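Local coordinates for protein beta-galacturonidase (Eisenbergiella tayi, PDB 6NCW) that hydrolyses beta-galacturonides as a family 2 glycoside hydrolase of a human gut bacterium, and may also act on beta-glucuronides, at residues N67-F72 against D99-D104; C276-H281 against I509-D514; A468-G473 against W482-Q487. All coordinates share one frame; numbering follows the deposited sequence.

Overall arrangement
Contact 1 belongs to the N-terminal beta-sandwich, whereas contacts 2 and 3 both lie in the TIM-barrel domain, their centres about 15 Å apart; the centre of contact 1 is about 35 Å from that of contact 2. Contact 2 is wholly buried and joins the ends of the first and eighth barrel strands beside the sugar pocket, using two backbone bonds, packed rings and bridging waters; it reaches another subunit through His281. Contact 3, also mostly buried, lies further from the chain's centre and meets two other subunits; there, side chains of a helix's first turn bind loop backbone. Contact 1, only partly buried, is regular antiparallel pairing, apolar on one face and largely charged on the other.

Contact 1 of 3, residues N67-F72 against D99-D104; sequences NIRLEF and DVVLKD
Ile68 and Leu102 lie side by side and point the same way, with CG1 of Ile68 3.6 Å from CB of Leu102. Ile68 holds CG1 between its backbone N and carbonyl carbon (chi1 70°), and from there CD1 continues to 4.0 Å from CD1 of Leu102. This is the tight side of the contact. Leu70 and Val100 continue it, and CE1 of the Phe72 ring approaches CG2 of Val100 more distantly. Backbone bonds run both ways within the pairs Ile68–Leu102 and Leu70–Val100; for example, Leu70 N donates to Val100 O at 2.7 Å. The strands run antiparallel at 170° and belong to a four-stranded sheet of the N-terminal beta-sandwich, the jelly-roll domain of family 2 enzymes. Leu70 and Leu102 both touch Val83 of the facing sheet, which identifies theirs as the inner face.

The opposite face is polar and partly exposed. Arg69, extended from CG to NE, reaches diagonally to Asp99, and its NE donates to OD2 at 2.8 Å, nearly in the guanidinium plane. NE meets OD2 on the anti side, somewhat out of the carboxylate plane, the two flat groups being almost perpendicular (88°); the additional NH2 bond to OD2 is weak. NH1 pairs with Glu145 on the next strand, while Glu71 lays CB over a guanidinium face and directs its carboxylate to Lys73. Beside them CG2 of Val101 touches CG of Arg69 at 3.9 Å. At the corner of the chain by Asn67, its OD1 accepts a short, bent bond from Asp104 N (2.6 Å), and its ND2 is held by Gly148 O.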
loop_
_atom_site.group_PDB
_atom_site.type_symbol
_atom_site.label_atom_id
_atom_site.label_comp_id
_atom_site.label_asym_id
_atom_site.label_seq_id
_atom_site.Cartn_x
_atom_site.Cartn_y
_atom_site.Cartn_z
ATOM N N ASN A 67 -48.561 11.508 27.476
ATOM C CA ASN A 67 -47.311 12.228 27.673
ATOM C C ASN A 67 -46.139 11.358 27.223
ATOM O O ASN A 67 -45.985 10.221 27.687
ATOM C CB ASN A 67 -47.135 12.611 29.143
ATOM C CG ASN A 67 -48.112 13.673 29.603
ATOM O OD1 ASN A 67 -48.682 14.416 28.802
ATOM N ND2 ASN A 67 -48.298 13.754 30.911
ATOM N N ILE A 68 -45.304 11.900 26.334
ATOM C CA ILE A 68 -44.169 11.162 25.798
ATOM C C ILE A 68 -42.879 11.954 25.983
ATOM O O ILE A 68 -42.873 13.182 26.110
ATOM C CB ILE A 68 -44.345 10.809 24.309
ATOM C CG1 ILE A 68 -44.258 12.066 23.446
ATOM C CG2 ILE A 68 -45.654 10.057 24.088
ATOM C CD1 ILE A 68 -44.161 11.784 21.945
ATOM N N ARG A 69 -41.773 11.217 25.975
ATOM C CA ARG A 69 -40.433 11.782 25.989
ATOM C C ARG A 69 -39.645 11.108 24.880
ATOM O O ARG A 69 -39.579 9.875 24.824
ATOM C CB ARG A 69 -39.765 11.566 27.349
ATOM C CG ARG A 69 -38.364 12.122 27.486
ATOM C CD ARG A 69 -37.808 11.751 28.862
ATOM N NE ARG A 69 -36.422 12.164 29.015
ATOM C CZ ARG A 69 -35.391 11.332 29.112
ATOM N NH1 ARG A 69 -35.582 10.016 29.085
ATOM N NH2 ARG A 69 -34.161 11.825 29.238
ATOM N N LEU A 70 -39.082 11.905 23.986
ATOM C CA LEU A 70 -38.124 11.420 22.998
ATOM C C LEU A 70 -36.727 11.799 23.471
ATOM O O LEU A 70 -36.421 12.989 23.592
ATOM C CB LEU A 70 -38.400 12.018 21.624
ATOM C CG LEU A 70 -39.743 11.643 21.010
ATOM C CD1 LEU A 70 -40.239 12.781 20.130
ATOM C CD2 LEU A 70 -39.590 10.375 20.203
ATOM N N GLU A 71 -35.890 10.798 23.755
ATOM C CA GLU A 71 -34.500 11.050 24.109
ATOM C C GLU A 71 -33.592 10.806 22.906
ATOM O O GLU A 71 -33.634 9.733 22.288
ATOM C CB GLU A 71 -34.028 10.197 25.283
ATOM C CG GLU A 71 -32.572 10.579 25.662
ATOM C CD GLU A 71 -32.001 9.786 26.815
ATOM O OE1 GLU A 71 -32.590 8.748 27.190
ATOM O OE2 GLU A 71 -30.940 10.209 27.337
ATOM N N PHE A 72 -32.780 11.802 22.585
ATOM C CA PHE A 72 -31.775 11.711 21.529
ATOM C C PHE A 72 -30.391 11.664 22.163
ATOM O O PHE A 72 -29.998 12.598 22.871
ATOM C CB PHE A 72 -31.905 12.888 20.573
ATOM C CG PHE A 72 -33.216 12.904 19.838
ATOM C CD1 PHE A 72 -34.344 13.473 20.420
ATOM C CD2 PHE A 72 -33.328 12.318 18.582
ATOM C CE1 PHE A 72 -35.569 13.469 19.747
ATOM C CE2 PHE A 72 -34.555 12.308 17.908
ATOM C CZ PHE A 72 -35.670 12.884 18.495
ATOM N N ASP A 99 -33.395 15.764 25.232
ATOM C CA ASP A 99 -34.709 15.139 25.115
ATOM C C ASP A 99 -35.775 16.159 24.722
ATOM O O ASP A 99 -35.606 17.371 24.878
ATOM C CB ASP A 99 -35.118 14.391 26.411
ATOM C CG ASP A 99 -35.399 15.324 27.607
ATOM O OD1 ASP A 99 -35.524 16.556 27.446
ATOM O OD2 ASP A 99 -35.497 14.801 28.738
ATOM N N VAL A 100 -36.878 15.632 24.195
ATOM C CA VAL A 100 -38.089 16.388 23.901
ATOM C C VAL A 100 -39.219 15.741 24.679
ATOM O O VAL A 100 -39.388 14.516 24.627
ATOM C CB VAL A 100 -38.411 16.396 22.397
ATOM C CG1 VAL A 100 -39.714 17.134 22.135
ATOM C CG2 VAL A 100 -37.267 17.019 21.616
ATOM N N VAL A 101 -39.978 16.554 25.408
ATOM C CA VAL A 101 -41.110 16.085 26.199
ATOM C C VAL A 101 -42.386 16.689 25.626
ATOM O O VAL A 101 -42.460 17.901 25.401
ATOM C CB VAL A 101 -40.945 16.441 27.684
ATOM C CG1 VAL A 101 -42.194 16.037 28.454
ATOM C CG2 VAL A 101 -39.704 15.744 28.247
ATOM N N LEU A 102 -43.382 15.842 25.380
ATOM C CA LEU A 102 -44.617 16.249 24.726
ATOM C C LEU A 102 -45.802 15.839 25.578
ATOM O O LEU A 102 -45.934 14.666 25.940
ATOM C CB LEU A 102 -44.747 15.630 23.338
ATOM C CG LEU A 102 -43.854 16.282 22.295
ATOM C CD1 LEU A 102 -44.101 15.657 20.942
ATOM C CD2 LEU A 102 -44.111 17.781 22.280
ATOM N N LYS A 103 -46.673 16.798 25.868
ATOM C CA LYS A 103 -47.784 16.568 26.776
ATOM C C LYS A 103 -49.020 16.143 26.000
ATOM O O LYS A 103 -49.384 16.774 25.003
ATOM C CB LYS A 103 -48.062 17.821 27.606
ATOM C CG LYS A 103 -47.052 18.022 28.729
ATOM C CD LYS A 103 -47.143 19.415 29.339
ATOM C CE LYS A 103 -46.380 19.481 30.652
ATOM N NZ LYS A 103 -46.455 20.825 31.288
ATOM N N ASP A 104 -49.605 15.026 26.428
ATOM C CA ASP A 104 -50.951 14.589 26.059
ATOM C C ASP A 104 -51.186 14.664 24.546
ATOM O O ASP A 104 -51.993 15.448 24.043
ATOM C CB ASP A 104 -51.976 15.412 26.845
ATOM C CG ASP A 104 -53.389 14.883 26.701
ATOM O OD1 ASP A 104 -54.216 15.585 26.084
ATOM O OD2 ASP A 104 -53.663 13.766 27.192
#

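Contact 2 of 3, residues C276-H281 against I509-D514; sequences CRHEDH and IWQFCD
Cys276 and Phe512 meet where a (beta/alpha)8 barrel closes: strand 268-276 is the first of its eight parallel strands and strand 504-509 the last. Cys276 N donates to Ile509 O at 2.8 Å, and Cys276 O accepts from Phe512 N at 2.7 Å, the donor lying almost straight ahead of the carbonyl (C=O...N 173°). One residue is thus gripped through both its N-H and its C=O by residues 509 and 512. Between those two, the peptide bond from Trp510 to Gln511 is cis, a non-proline feature familiar at the end of the eighth strand in related glycosidases.

His278 can be traced outward from its backbone. CB and CG each lie 4.1 Å from OE1 of Gln511; CD2 comes closer, 3.3 Å from the same oxygen, which stands at the edge of the imidazole. NE2 approaches CH2 of Trp510 at 3.5 Å, the imidazole and the six-membered ring meeting rim to rim with planes 88° apart. ND1, the other ring nitrogen, is bonded to Tyr313 OH.

Trp510 therefore receives His278 at CH2 and Cys276 at CE3, whose distance to Cys276 CB is 3.6 Å, while CB of Gln511 lies over part of one indole face. Trp510 NE1 is bonded to Asn530, a galacturonate-binding residue, and glycerol is bound beside the indole, consistent with this packing backing the sugar pocket. Gln511 extends its amide to a water that donates to OE1 and accepts from the backbone N of His278 and of Cys513. Further along, Asp280 is bonded through OD2 to Tyr135 OH, and a second water donates to both its OD1 and, at 2.7 Å, the backbone O of Asp514.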
loop_
_atom_site.group_PDB
_atom_site.type_symbol
_atom_site.label_atom_id
_atom_site.label_comp_id
_atom_site.label_asym_id
_atom_site.label_seq_id
_atom_site.Cartn_x
_atom_site.Cartn_y
_atom_site.Cartn_z
ATOM N N CYS A 276 -5.282 8.715 23.981
ATOM C CA CYS A 276 -6.295 9.577 23.415
ATOM C C CYS A 276 -7.047 8.775 22.361
ATOM O O CYS A 276 -6.429 8.099 21.540
ATOM C CB CYS A 276 -5.655 10.817 22.798
ATOM S SG CYS A 276 -4.791 11.885 23.998
ATOM N N ARG A 277 -8.380 8.815 22.396
ATOM C CA ARG A 277 -9.168 8.119 21.387
ATOM C C ARG A 277 -10.331 8.996 20.952
ATOM O O ARG A 277 -11.182 9.364 21.776
ATOM C CB ARG A 277 -9.671 6.764 21.903
ATOM C CG ARG A 277 -10.607 6.032 20.925
ATOM C CD ARG A 277 -11.204 4.779 21.576
ATOM N NE ARG A 277 -12.225 4.140 20.748
ATOM C CZ ARG A 277 -13.515 4.476 20.741
ATOM N NH1 ARG A 277 -13.948 5.468 21.510
ATOM N NH2 ARG A 277 -14.370 3.824 19.954
ATOM N N HIS A 278 -10.354 9.317 19.657
ATOM C CA HIS A 278 -11.503 9.927 18.989
ATOM C C HIS A 278 -12.580 8.886 18.704
ATOM O O HIS A 278 -12.289 7.718 18.431
ATOM C CB HIS A 278 -11.076 10.562 17.650
ATOM C CG HIS A 278 -10.664 11.996 17.764
ATOM N ND1 HIS A 278 -11.557 13.000 18.075
ATOM C CD2 HIS A 278 -9.453 12.591 17.642
ATOM C CE1 HIS A 278 -10.916 14.153 18.128
ATOM N NE2 HIS A 278 -9.641 13.934 17.851
ATOM N N GLU A 279 -13.831 9.330 18.715
ATOM C CA GLU A 279 -14.922 8.554 18.124
ATOM C C GLU A 279 -14.840 8.719 16.603
ATOM O O GLU A 279 -15.483 9.593 16.010
ATOM C CB GLU A 279 -16.274 9.008 18.670
ATOM C CG GLU A 279 -16.458 8.725 20.186
ATOM C CD GLU A 279 -17.887 9.042 20.701
ATOM O OE1 GLU A 279 -18.339 8.407 21.693
ATOM O OE2 GLU A 279 -18.538 9.939 20.121
ATOM N N ASP A 280 -14.014 7.892 15.956
ATOM C CA ASP A 280 -13.884 7.979 14.506
ATOM C C ASP A 280 -13.553 6.607 13.931
ATOM O O ASP A 280 -12.805 5.833 14.538
ATOM C CB ASP A 280 -12.818 9.002 14.121
ATOM C CG ASP A 280 -12.882 9.390 12.641
ATOM O OD1 ASP A 280 -12.089 8.830 11.851
ATOM O OD2 ASP A 280 -13.734 10.246 12.274
ATOM N N HIS A 281 -14.110 6.309 12.757
ATOM C CA HIS A 281 -13.911 4.999 12.146
ATOM C C HIS A 281 -14.242 5.147 10.672
ATOM O O HIS A 281 -15.176 5.888 10.334
ATOM C CB HIS A 281 -14.804 3.940 12.806
ATOM C CG HIS A 281 -14.634 2.552 12.272
ATOM N ND1 HIS A 281 -15.047 2.180 11.010
ATOM C CD2 HIS A 281 -14.138 1.431 12.852
ATOM C CE1 HIS A 281 -14.804 0.894 10.831
ATOM N NE2 HIS A 281 -14.239 0.421 11.927
ATOM N N ILE A 509 -1.048 8.738 25.257
ATOM C CA ILE A 509 -0.508 8.784 23.907
ATOM C C ILE A 509 -1.506 9.444 22.964
ATOM O O ILE A 509 -2.706 9.124 22.961
ATOM C CB ILE A 509 -0.145 7.366 23.442
ATOM C CG1 ILE A 509 1.080 6.870 24.231
ATOM C CG2 ILE A 509 0.181 7.366 21.953
ATOM C CD1 ILE A 509 1.293 5.392 24.195
ATOM N N TRP A 510 -1.012 10.368 22.151
ATOM C CA TRP A 510 -1.759 10.861 21.005
ATOM C C TRP A 510 -1.266 10.073 19.800
ATOM O O TRP A 510 -0.129 10.275 19.363
ATOM C CB TRP A 510 -1.560 12.366 20.783
ATOM C CG TRP A 510 -2.367 12.785 19.593
ATOM C CD1 TRP A 510 -2.003 12.695 18.276
ATOM C CD2 TRP A 510 -3.740 13.250 19.602
ATOM N NE1 TRP A 510 -3.046 13.106 17.468
ATOM C CE2 TRP A 510 -4.120 13.448 18.257
ATOM C CE3 TRP A 510 -4.667 13.528 20.620
ATOM C CZ2 TRP A 510 -5.390 13.924 17.898
ATOM C CZ3 TRP A 510 -5.929 14.004 20.265
ATOM C CH2 TRP A 510 -6.276 14.191 18.906
ATOM N N GLN A 511 -2.097 9.171 19.252
ATOM C CA GLN A 511 -3.427 8.838 19.718
ATOM C C GLN A 511 -3.659 7.372 19.367
ATOM O O GLN A 511 -2.791 6.728 18.819
ATOM C CB GLN A 511 -4.511 9.746 19.091
ATOM C CG GLN A 511 -4.634 9.621 17.573
ATOM C CD GLN A 511 -5.839 10.374 16.999
ATOM O OE1 GLN A 511 -6.944 10.387 17.598
ATOM N NE2 GLN A 511 -5.632 11.017 15.838
ATOM N N PHE A 512 -4.837 6.839 19.688
ATOM C CA PHE A 512 -5.093 5.421 19.451
ATOM C C PHE A 512 -5.065 5.079 17.959
ATOM O O PHE A 512 -4.320 4.191 17.523
ATOM C CB PHE A 512 -6.442 5.025 20.064
ATOM C CG PHE A 512 -6.905 3.664 19.645
ATOM C CD1 PHE A 512 -8.083 3.507 18.937
ATOM C CD2 PHE A 512 -6.145 2.541 19.939
ATOM C CE1 PHE A 512 -8.511 2.239 18.546
ATOM C CE2 PHE A 512 -6.546 1.281 19.537
ATOM C CZ PHE A 512 -7.737 1.124 18.850
ATOM N N CYS A 513 -5.906 5.739 17.157
ATOM C CA CYS A 513 -6.053 5.362 15.758
ATOM C C CYS A 513 -5.979 6.607 14.891
ATOM O O CYS A 513 -6.135 7.727 15.370
ATOM C CB CYS A 513 -7.369 4.622 15.501
ATOM S SG CYS A 513 -8.823 5.624 15.859
ATOM N N ASP A 514 -5.695 6.410 13.607
ATOM C CA ASP A 514 -5.734 7.544 12.685
ATOM C C ASP A 514 -7.175 8.012 12.536
ATOM O O ASP A 514 -8.105 7.210 12.617
ATOM C CB ASP A 514 -5.171 7.165 11.323
ATOM C CG ASP A 514 -3.695 6.769 11.382
ATOM O OD1 ASP A 514 -2.966 7.141 12.338
ATOM O OD2 ASP A 514 -3.257 6.074 10.453
HETATM O O HOH W 1 -8.024 8.044 18.099
HETATM O O HOH W 2 -10.624 6.356 12.024
#

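Contact 3 of 3, residues A468-G473 against W482-Q487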
loop_
_atom_site.group_PDB
_atom_site.type_symbol
_atom_site.label_atom_id
_atom_site.label_comp_id
_atom_site.label_asym_id
_atom_site.label_seq_id
_atom_site.Cartn_x
_atom_site.Cartn_y
_atom_site.Cartn_z
ATOM N N ALA A 468 3.602 10.778 17.688
ATOM C CA ALA A 468 4.307 11.029 16.436
ATOM C C ALA A 468 3.493 10.488 15.265
ATOM O O ALA A 468 2.781 9.487 15.395
ATOM C CB ALA A 468 5.695 10.377 16.456
ATOM N N GLY A 469 3.648 11.127 14.112
ATOM C CA GLY A 469 2.961 10.662 12.918
ATOM C C GLY A 469 3.643 9.454 12.305
ATOM O O GLY A 469 4.840 9.218 12.483
ATOM N N ALA A 470 2.852 8.674 11.575
ATOM C CA ALA A 470 3.363 7.606 10.726
ATOM C C ALA A 470 2.264 7.229 9.746
ATOM O O ALA A 470 1.138 6.944 10.163
ATOM C CB ALA A 470 3.778 6.382 11.537
ATOM N N ILE A 471 2.580 7.222 8.456
ATOM C CA ILE A 471 1.634 6.738 7.458
ATOM C C ILE A 471 1.819 5.231 7.367
ATOM O O ILE A 471 2.903 4.765 7.003
ATOM C CB ILE A 471 1.856 7.414 6.094
ATOM C CG1 ILE A 471 1.671 8.936 6.214
ATOM C CG2 ILE A 471 0.897 6.813 5.065
ATOM C CD1 ILE A 471 2.307 9.734 5.036
ATOM N N TYR A 472 0.770 4.476 7.717
ATOM C CA TYR A 472 0.840 3.018 7.721
ATOM C C TYR A 472 1.273 2.519 6.363
ATOM O O TYR A 472 0.681 2.875 5.340
ATOM C CB TYR A 472 -0.522 2.393 8.095
ATOM C CG TYR A 472 -0.543 0.868 8.056
ATOM C CD1 TYR A 472 -1.118 0.178 6.989
ATOM C CD2 TYR A 472 0.027 0.118 9.075
ATOM C CE1 TYR A 472 -1.128 -1.206 6.945
ATOM C CE2 TYR A 472 0.024 -1.272 9.035
ATOM C CZ TYR A 472 -0.562 -1.928 7.972
ATOM O OH TYR A 472 -0.572 -3.317 7.939
ATOM N N GLY A 473 2.320 1.698 6.354
ATOM C CA GLY A 473 2.857 1.156 5.143
ATOM C C GLY A 473 4.048 1.920 4.578
ATOM O O GLY A 473 4.777 1.363 3.759
ATOM N N TRP A 482 7.353 10.520 9.118
ATOM C CA TRP A 482 6.177 9.883 8.519
ATOM C C TRP A 482 6.381 8.386 8.275
ATOM O O TRP A 482 5.402 7.689 8.026
ATOM C CB TRP A 482 5.702 10.557 7.214
ATOM C CG TRP A 482 5.298 12.028 7.405
ATOM C CD1 TRP A 482 5.947 13.136 6.916
ATOM C CD2 TRP A 482 4.154 12.524 8.126
ATOM N NE1 TRP A 482 5.279 14.292 7.296
ATOM C CE2 TRP A 482 4.176 13.938 8.035
ATOM C CE3 TRP A 482 3.122 11.911 8.854
ATOM C CZ2 TRP A 482 3.204 14.738 8.640
ATOM C CZ3 TRP A 482 2.155 12.712 9.440
ATOM C CH2 TRP A 482 2.207 14.108 9.343
ATOM N N SER A 483 7.619 7.870 8.330
ATOM C CA SER A 483 7.824 6.429 8.268
ATOM C C SER A 483 7.470 5.773 9.601
ATOM O O SER A 483 7.573 6.381 10.671
ATOM C CB SER A 483 9.277 6.075 7.903
ATOM O OG SER A 483 10.185 6.352 8.967
ATOM N N GLU A 484 7.064 4.505 9.521
ATOM C CA GLU A 484 6.759 3.747 10.722
ATOM C C GLU A 484 7.993 3.543 11.589
ATOM O O GLU A 484 7.878 3.488 12.818
ATOM C CB GLU A 484 6.145 2.393 10.344
ATOM C CG GLU A 484 4.728 2.490 9.762
ATOM C CD GLU A 484 4.068 1.129 9.600
ATOM O OE1 GLU A 484 3.844 0.460 10.637
ATOM O OE2 GLU A 484 3.782 0.728 8.436
ATOM N N GLU A 485 9.171 3.388 10.974
ATOM C CA GLU A 485 10.395 3.245 11.763
ATOM C C GLU A 485 10.648 4.475 12.608
ATOM O O GLU A 485 10.974 4.368 13.794
ATOM C CB GLU A 485 11.593 2.985 10.862
ATOM C CG GLU A 485 11.523 1.660 10.166
ATOM C CD GLU A 485 10.986 1.790 8.739
ATOM O OE1 GLU A 485 10.401 2.849 8.398
ATOM O OE2 GLU A 485 11.157 0.823 7.968
ATOM N N TYR A 486 10.506 5.664 12.026
ATOM C CA TYR A 486 10.735 6.838 12.850
ATOM C C TYR A 486 9.738 6.889 14.001
ATOM O O TYR A 486 10.092 7.284 15.116
ATOM C CB TYR A 486 10.659 8.128 12.040
ATOM C CG TYR A 486 10.985 9.302 12.932
ATOM C CD1 TYR A 486 9.980 10.015 13.584
ATOM C CD2 TYR A 486 12.308 9.645 13.187
ATOM C CE1 TYR A 486 10.284 11.083 14.431
ATOM C CE2 TYR A 486 12.620 10.701 14.015
ATOM C CZ TYR A 486 11.603 11.422 14.639
ATOM O OH TYR A 486 11.931 12.465 15.482
ATOM N N GLN A 487 8.479 6.516 13.748
ATOM C CA GLN A 487 7.489 6.585 14.815
ATOM C C GLN A 487 7.864 5.649 15.956
ATOM O O GLN A 487 7.605 5.951 17.126
ATOM C CB GLN A 487 6.092 6.246 14.299
ATOM C CG GLN A 487 5.021 6.393 15.382
ATOM C CD GLN A 487 3.666 5.818 14.978
ATOM O OE1 GLN A 487 3.574 4.682 14.469
ATOM N NE2 GLN A 487 2.606 6.593 15.204
HETATM O O HOH W 3 7.348 9.076 11.559
#
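Glu484 OE2 accepts from Gly473 N at 2.7 Å in a fairly straight bond (163° at the hydrogen), with the donor above the carboxylate plane. The same oxygen pairs with Arg475 of the fourth subunit, and OE1 takes Leu543 N, so both oxygens of this buried group have partners. Two further bonds tie the loop to the segment 482-487: Gln487 NE2, which is also bonded to Gly533 O, donates to Ala468 O at 2.9 Å, tilted from the carbonyl plane, and Ile471 N donates to Trp482 O at 2.9 Å. Nearby, a water bridges three backbone groups, donating to the carbonyls of Gly469 and Ser483 and accepting from Trp482 N.

Ser483 is the N-cap of helix 484-500. Its OG accepts from Tyr486 N at 3.2 Å and is also bonded to Val480 O, and Glu484 and Gln487 project from the helical turn that follows.

Packing continues at Ala470, whose methyl lies against the aliphatic and amide parts of Gln487, touching CB, CD and OE1, the last at 3.4 Å. Gln487 runs extended from a CG anti to the backbone N (chi1 -177°), a course that carries its amide past this methyl to Ala468. Beyond it, CZ3 of Trp482 comes within 4.1 Å of Gly469 CA, and in an apolar contact its CB meets CD1 of Ile471 at 4.1 Å. The indole continues into the assembly: NE1 is bonded to Phe522 O of the third subunit, whose Arg527 packs on both Trp482 and Ile471.

Residues 468-473 follow strand 461-466, the seventh of the TIM barrel, and fold back over the N-terminal end of helix 484-500, which leads to the eighth strand, 504-509; Ala468 also touches Ala490 and Leu491 further along that helix.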